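Long-range contact in SAM-dependent methyltransferase (Streptococcus pneumoniae, PDB 3KR9), which is a putative tRNA methyltransferase that probably transfers a methyl group from S-adenosylmethionine to N1 of an adenine in tRNA: residues A10-S24 with L33-E46. Sequence-based numbering, arbitrary orientation.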
loop_
_atom_site.group_PDB
_atom_site.type_symbol
_atom_site.label_atom_id
_atom_site.label_comp_id
_atom_site.label_asym_id
_atom_site.label_seq_id
_atom_site.Cartn_x
_atom_site.Cartn_y
_atom_site.Cartn_z
ATOM N N ALA A 10 -1.838 -4.833 -9.098
ATOM C CA ALA A 10 -2.431 -5.993 -9.766
ATOM C C ALA A 10 -1.440 -7.102 -9.992
ATOM O O ALA A 10 -1.827 -8.274 -10.063
ATOM C CB ALA A 10 -2.921 -5.573 -11.164
ATOM N N SER A 11 -0.191 -6.728 -10.228
ATOM C CA SER A 11 0.745 -7.764 -10.724
ATOM C C SER A 11 1.164 -8.682 -9.575
ATOM O O SER A 11 1.724 -9.785 -9.810
ATOM C CB SER A 11 1.958 -7.146 -11.345
ATOM O OG SER A 11 2.718 -6.456 -10.371
ATOM N N PHE A 12 0.888 -8.238 -8.345
ATOM C CA PHE A 12 1.153 -9.066 -7.210
ATOM C C PHE A 12 -0.034 -9.904 -6.815
ATOM O O PHE A 12 0.092 -10.748 -5.934
ATOM C CB PHE A 12 1.678 -8.259 -6.046
ATOM C CG PHE A 12 3.053 -7.672 -6.271
ATOM C CD1 PHE A 12 4.197 -8.490 -6.242
ATOM C CD2 PHE A 12 3.204 -6.298 -6.477
ATOM C CE1 PHE A 12 5.459 -7.940 -6.406
ATOM C CE2 PHE A 12 4.460 -5.737 -6.638
ATOM C CZ PHE A 12 5.590 -6.557 -6.602
ATOM N N VAL A 13 -1.158 -9.766 -7.511
ATOM C CA VAL A 13 -2.334 -10.549 -7.111
ATOM C C VAL A 13 -2.282 -11.928 -7.671
ATOM O O VAL A 13 -2.435 -12.097 -8.883
ATOM C CB VAL A 13 -3.679 -9.875 -7.504
ATOM C CG1 VAL A 13 -4.896 -10.747 -7.086
ATOM C CG2 VAL A 13 -3.734 -8.505 -6.901
ATOM N N SER A 14 -2.111 -12.904 -6.772
ATOM C CA SER A 14 -1.790 -14.270 -7.172
ATOM C C SER A 14 -2.900 -14.839 -8.024
ATOM O O SER A 14 -4.116 -14.637 -7.745
ATOM C CB SER A 14 -1.527 -15.174 -5.935
ATOM O OG SER A 14 -0.530 -14.549 -5.150
ATOM N N GLN A 15 -2.454 -15.548 -9.055
ATOM C CA GLN A 15 -3.309 -16.180 -10.053
ATOM C C GLN A 15 -4.255 -17.078 -9.329
ATOM O O GLN A 15 -3.834 -17.815 -8.440
ATOM C CB GLN A 15 -2.440 -17.023 -11.046
ATOM C CG GLN A 15 -3.281 -17.854 -12.017
ATOM C CD GLN A 15 -3.963 -16.983 -13.047
ATOM O OE1 GLN A 15 -3.367 -16.030 -13.533
ATOM N NE2 GLN A 15 -5.227 -17.282 -13.362
ATOM N N GLY A 16 -5.533 -17.045 -9.677
ATOM C CA GLY A 16 -6.523 -17.869 -8.962
ATOM C C GLY A 16 -7.036 -17.289 -7.635
ATOM O O GLY A 16 -7.877 -17.884 -7.011
ATOM N N ALA A 17 -6.537 -16.131 -7.205
ATOM C CA ALA A 17 -6.989 -15.554 -5.897
ATOM C C ALA A 17 -8.464 -15.268 -5.807
ATOM O O ALA A 17 -9.182 -14.995 -6.814
ATOM C CB ALA A 17 -6.177 -14.238 -5.561
ATOM N N ILE A 18 -8.960 -15.322 -4.584
ATOM C CA ILE A 18 -10.193 -14.633 -4.248
ATOM C C ILE A 18 -9.767 -13.314 -3.578
ATOM O O ILE A 18 -9.038 -13.351 -2.588
ATOM C CB ILE A 18 -11.049 -15.461 -3.294
ATOM C CG1 ILE A 18 -11.597 -16.712 -4.017
ATOM C CG2 ILE A 18 -12.195 -14.607 -2.734
ATOM C CD1 ILE A 18 -12.708 -17.382 -3.251
ATOM N N LEU A 19 -10.177 -12.164 -4.140
ATOM C CA LEU A 19 -9.607 -10.859 -3.755
ATOM C C LEU A 19 -10.562 -10.019 -2.917
ATOM O O LEU A 19 -11.732 -9.868 -3.291
ATOM C CB LEU A 19 -9.263 -10.067 -5.019
ATOM C CG LEU A 19 -8.724 -8.620 -4.960
ATOM C CD1 LEU A 19 -7.391 -8.438 -4.248
ATOM C CD2 LEU A 19 -8.726 -7.824 -6.342
ATOM N N LEU A 20 -10.068 -9.406 -1.849
ATOM C CA LEU A 20 -10.818 -8.287 -1.250
ATOM C C LEU A 20 -10.087 -7.001 -1.609
ATOM O O LEU A 20 -8.897 -6.877 -1.303
ATOM C CB LEU A 20 -10.938 -8.429 0.293
ATOM C CG LEU A 20 -11.338 -7.139 1.029
ATOM C CD1 LEU A 20 -12.843 -6.812 0.642
ATOM C CD2 LEU A 20 -11.195 -7.242 2.571
ATOM N N ASP A 21 -10.767 -6.048 -2.295
ATOM C CA ASP A 21 -10.132 -4.772 -2.643
ATOM C C ASP A 21 -10.812 -3.738 -1.735
ATOM O O ASP A 21 -12.003 -3.463 -1.931
ATOM C CB ASP A 21 -10.405 -4.375 -4.108
ATOM C CG ASP A 21 -9.628 -3.121 -4.541
ATOM O OD1 ASP A 21 -8.566 -2.784 -3.937
ATOM O OD2 ASP A 21 -10.089 -2.453 -5.513
ATOM N N VAL A 22 -10.079 -3.198 -0.768
ATOM C CA VAL A 22 -10.662 -2.300 0.288
ATOM C C VAL A 22 -10.784 -0.852 -0.199
ATOM O O VAL A 22 -9.797 -0.246 -0.576
ATOM C CB VAL A 22 -9.814 -2.304 1.574
ATOM C CG1 VAL A 22 -10.394 -1.290 2.649
ATOM C CG2 VAL A 22 -9.693 -3.725 2.189
ATOM N N GLY A 23 -11.984 -0.272 -0.164
ATOM C CA GLY A 23 -12.133 1.095 -0.666
ATOM C C GLY A 23 -11.906 1.109 -2.176
ATOM O O GLY A 23 -11.240 2.006 -2.696
ATOM N N SER A 24 -12.420 0.099 -2.860
ATOM C CA SER A 24 -12.078 -0.119 -4.259
ATOM C C SER A 24 -12.481 1.103 -5.107
ATOM O O SER A 24 -13.572 1.661 -4.891
ATOM C CB SER A 24 -12.850 -1.374 -4.726
ATOM O OG SER A 24 -12.507 -1.678 -6.058
ATOM N N LEU A 33 -9.262 -7.608 -13.156
ATOM C CA LEU A 33 -8.687 -8.875 -12.766
ATOM C C LEU A 33 -9.572 -10.067 -13.118
ATOM O O LEU A 33 -9.046 -11.145 -13.514
ATOM C CB LEU A 33 -8.299 -8.895 -11.252
ATOM C CG LEU A 33 -7.045 -8.021 -10.945
ATOM C CD1 LEU A 33 -6.789 -7.780 -9.464
ATOM C CD2 LEU A 33 -5.783 -8.603 -11.565
ATOM N N VAL A 34 -10.898 -9.913 -13.007
ATOM C CA VAL A 34 -11.759 -11.044 -13.316
ATOM C C VAL A 34 -11.834 -11.152 -14.832
ATOM O O VAL A 34 -11.806 -12.242 -15.390
ATOM C CB VAL A 34 -13.165 -10.922 -12.804
ATOM C CG1 VAL A 34 -14.044 -12.053 -13.370
ATOM C CG2 VAL A 34 -13.222 -10.915 -11.208
ATOM N N GLU A 35 -11.896 -10.009 -15.495
ATOM C CA GLU A 35 -12.076 -10.046 -16.940
ATOM C C GLU A 35 -10.869 -10.734 -17.602
ATOM O O GLU A 35 -11.052 -11.474 -18.579
ATOM C CB GLU A 35 -12.386 -8.654 -17.517
ATOM C CG GLU A 35 -13.782 -8.185 -17.112
ATOM C CD GLU A 35 -14.215 -6.919 -17.808
ATOM O OE1 GLU A 35 -13.364 -6.103 -18.185
ATOM O OE2 GLU A 35 -15.420 -6.766 -17.985
ATOM N N ARG A 36 -9.660 -10.533 -17.068
ATOM C CA ARG A 36 -8.486 -11.158 -17.705
ATOM C C ARG A 36 -8.155 -12.563 -17.220
ATOM O O ARG A 36 -7.196 -13.149 -17.657
ATOM C CB ARG A 36 -7.238 -10.252 -17.686
ATOM C CG ARG A 36 -6.739 -9.889 -16.341
ATOM C CD ARG A 36 -6.048 -8.513 -16.436
ATOM N NE ARG A 36 -5.026 -8.431 -15.409
ATOM C CZ ARG A 36 -4.236 -7.388 -15.158
ATOM N NH1 ARG A 36 -3.343 -7.517 -14.182
ATOM N NH2 ARG A 36 -4.334 -6.240 -15.853
ATOM N N GLY A 37 -8.987 -13.110 -16.363
ATOM C CA GLY A 37 -8.908 -14.515 -15.968
ATOM C C GLY A 37 -7.878 -14.662 -14.880
ATOM O O GLY A 37 -7.395 -15.773 -14.611
ATOM N N GLN A 38 -7.536 -13.556 -14.222
ATOM C CA GLN A 38 -6.437 -13.590 -13.235
ATOM C C GLN A 38 -6.895 -14.044 -11.838
ATOM O O GLN A 38 -6.147 -14.673 -11.074
ATOM C CB GLN A 38 -5.671 -12.243 -13.213
ATOM C CG GLN A 38 -4.551 -12.223 -12.183
ATOM C CD GLN A 38 -3.632 -11.058 -12.354
ATOM O OE1 GLN A 38 -3.568 -10.420 -13.434
ATOM N NE2 GLN A 38 -2.933 -10.719 -11.290
ATOM N N ILE A 39 -8.141 -13.778 -11.483
ATOM C CA ILE A 39 -8.610 -14.199 -10.154
ATOM C C ILE A 39 -9.940 -14.884 -10.352
ATOM O O ILE A 39 -10.526 -14.718 -11.399
ATOM C CB ILE A 39 -8.688 -13.002 -9.223
ATOM C CG1 ILE A 39 -9.930 -12.125 -9.562
ATOM C CG2 ILE A 39 -7.335 -12.243 -9.303
ATOM C CD1 ILE A 39 -10.051 -10.817 -8.740
ATOM N N LYS A 40 -10.420 -15.650 -9.391
ATOM C CA LYS A 40 -11.695 -16.338 -9.534
ATOM C C LYS A 40 -12.884 -15.424 -9.233
ATOM O O LYS A 40 -13.991 -15.611 -9.759
ATOM C CB LYS A 40 -11.754 -17.504 -8.556
ATOM C CG LYS A 40 -13.052 -18.291 -8.601
ATOM C CD LYS A 40 -13.445 -18.705 -10.022
ATOM C CE LYS A 40 -14.909 -19.177 -10.115
ATOM N NZ LYS A 40 -15.855 -17.989 -10.204
ATOM N N SER A 41 -12.671 -14.471 -8.350
ATOM C CA SER A 41 -13.776 -13.664 -7.860
ATOM C C SER A 41 -13.246 -12.663 -6.864
ATOM O O SER A 41 -12.105 -12.747 -6.439
ATOM C CB SER A 41 -14.831 -14.514 -7.202
ATOM O OG SER A 41 -14.285 -15.179 -6.066
ATOM N N ALA A 42 -14.096 -11.723 -6.474
ATOM C CA ALA A 42 -13.646 -10.639 -5.639
ATOM C C ALA A 42 -14.802 -10.049 -4.828
ATOM O O ALA A 42 -15.991 -10.350 -5.060
ATOM C CB ALA A 42 -12.936 -9.567 -6.473
ATOM N N ILE A 43 -14.414 -9.325 -3.784
ATOM C CA ILE A 43 -15.283 -8.514 -3.003
ATOM C C ILE A 43 -14.638 -7.123 -3.100
ATOM O O ILE A 43 -13.432 -7.012 -2.954
ATOM C CB ILE A 43 -15.317 -9.004 -1.534
ATOM C CG1 ILE A 43 -16.000 -10.369 -1.471
ATOM C CG2 ILE A 43 -16.109 -8.067 -0.694
ATOM C CD1 ILE A 43 -15.703 -11.120 -0.174
ATOM N N ALA A 44 -15.434 -6.097 -3.410
ATOM C CA ALA A 44 -15.028 -4.703 -3.402
ATOM C C ALA A 44 -15.708 -4.037 -2.181
ATOM O O ALA A 44 -16.932 -3.894 -2.173
ATOM C CB ALA A 44 -15.503 -3.987 -4.721
ATOM N N GLY A 45 -14.927 -3.630 -1.183
ATOM C CA GLY A 45 -15.487 -2.989 0.005
ATOM C C GLY A 45 -15.531 -1.502 -0.216
ATOM O O GLY A 45 -14.623 -0.959 -0.795
ATOM N N GLU A 46 -16.605 -0.841 0.213
ATOM C CA GLU A 46 -16.718 0.594 0.105
ATOM C C GLU A 46 -17.369 1.133 1.411
ATOM O O GLU A 46 -18.378 0.608 1.844
ATOM C CB GLU A 46 -17.669 0.975 -1.071
ATOM C CG GLU A 46 -17.265 0.439 -2.456
ATOM C CD GLU A 46 -15.999 1.079 -2.983
ATOM O OE1 GLU A 46 -15.519 2.065 -2.371
ATOM O OE2 GLU A 46 -15.465 0.607 -4.036
#
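With CG anti to the backbone N (chi1 179°) and the chain extended beyond it, Q38 reaches across to the turn A10–V13 and uses both hydrogens of its amide nitrogen. One bond, Q38 NE2 to V13 O at 2.8 Å, lies in the carbonyl plane on a lone pair and close to the plane of the amide. The other, Q38 NE2 to A10 O at 3.0 Å, is more bent and comes from the face of that carbonyl opposite to V13 N, which closes the turn. R36 fixes the rotation of the amide: its NE and NH1 approach side-on and both donate to Q38 OE1, while NH2 forms salt bridges with E7 and E32. Glutamine suits this place because it offers donor and acceptor at one tip.

Next to these polar groups, apolar side chains of strand 17-22, of the loop before it and of I39 pack on L33 of helix 28-35 and on one another. L19 and L33 meet at about a right angle, L19 CD2 to L33 CD1 at 3.7 Å, and V13 CG2 flanks the same methyl of L33. With CG1 between the backbone N and the carbonyl carbon (chi1 75°), I39 sends its two branches to different partners: CD1 to L19 CB at 3.9 Å and CG2 to V13 CG1 at 3.6 Å. Small A42 lets the strands close up beside L19, and on the reverse face L20 CD1 touches I43 CG2.

Strands 17-22 and 41-46 run parallel, 11° apart, with L19 and D21 each bonded through N and O to the neighbouring strand. Beyond them, S24 N binds G45 O at 3.2 Å; S24 OG donates to D21 OD2, and D21 OD1 is held by T89. G23, with positive phi, suits the type II turn D21–S24. These elements form the right-handed beta-alpha-beta crossover that opens the class I Rossmann-like methyltransferase fold, whose glycine-containing loop after the first strand commonly borders the S-adenosylmethionine site.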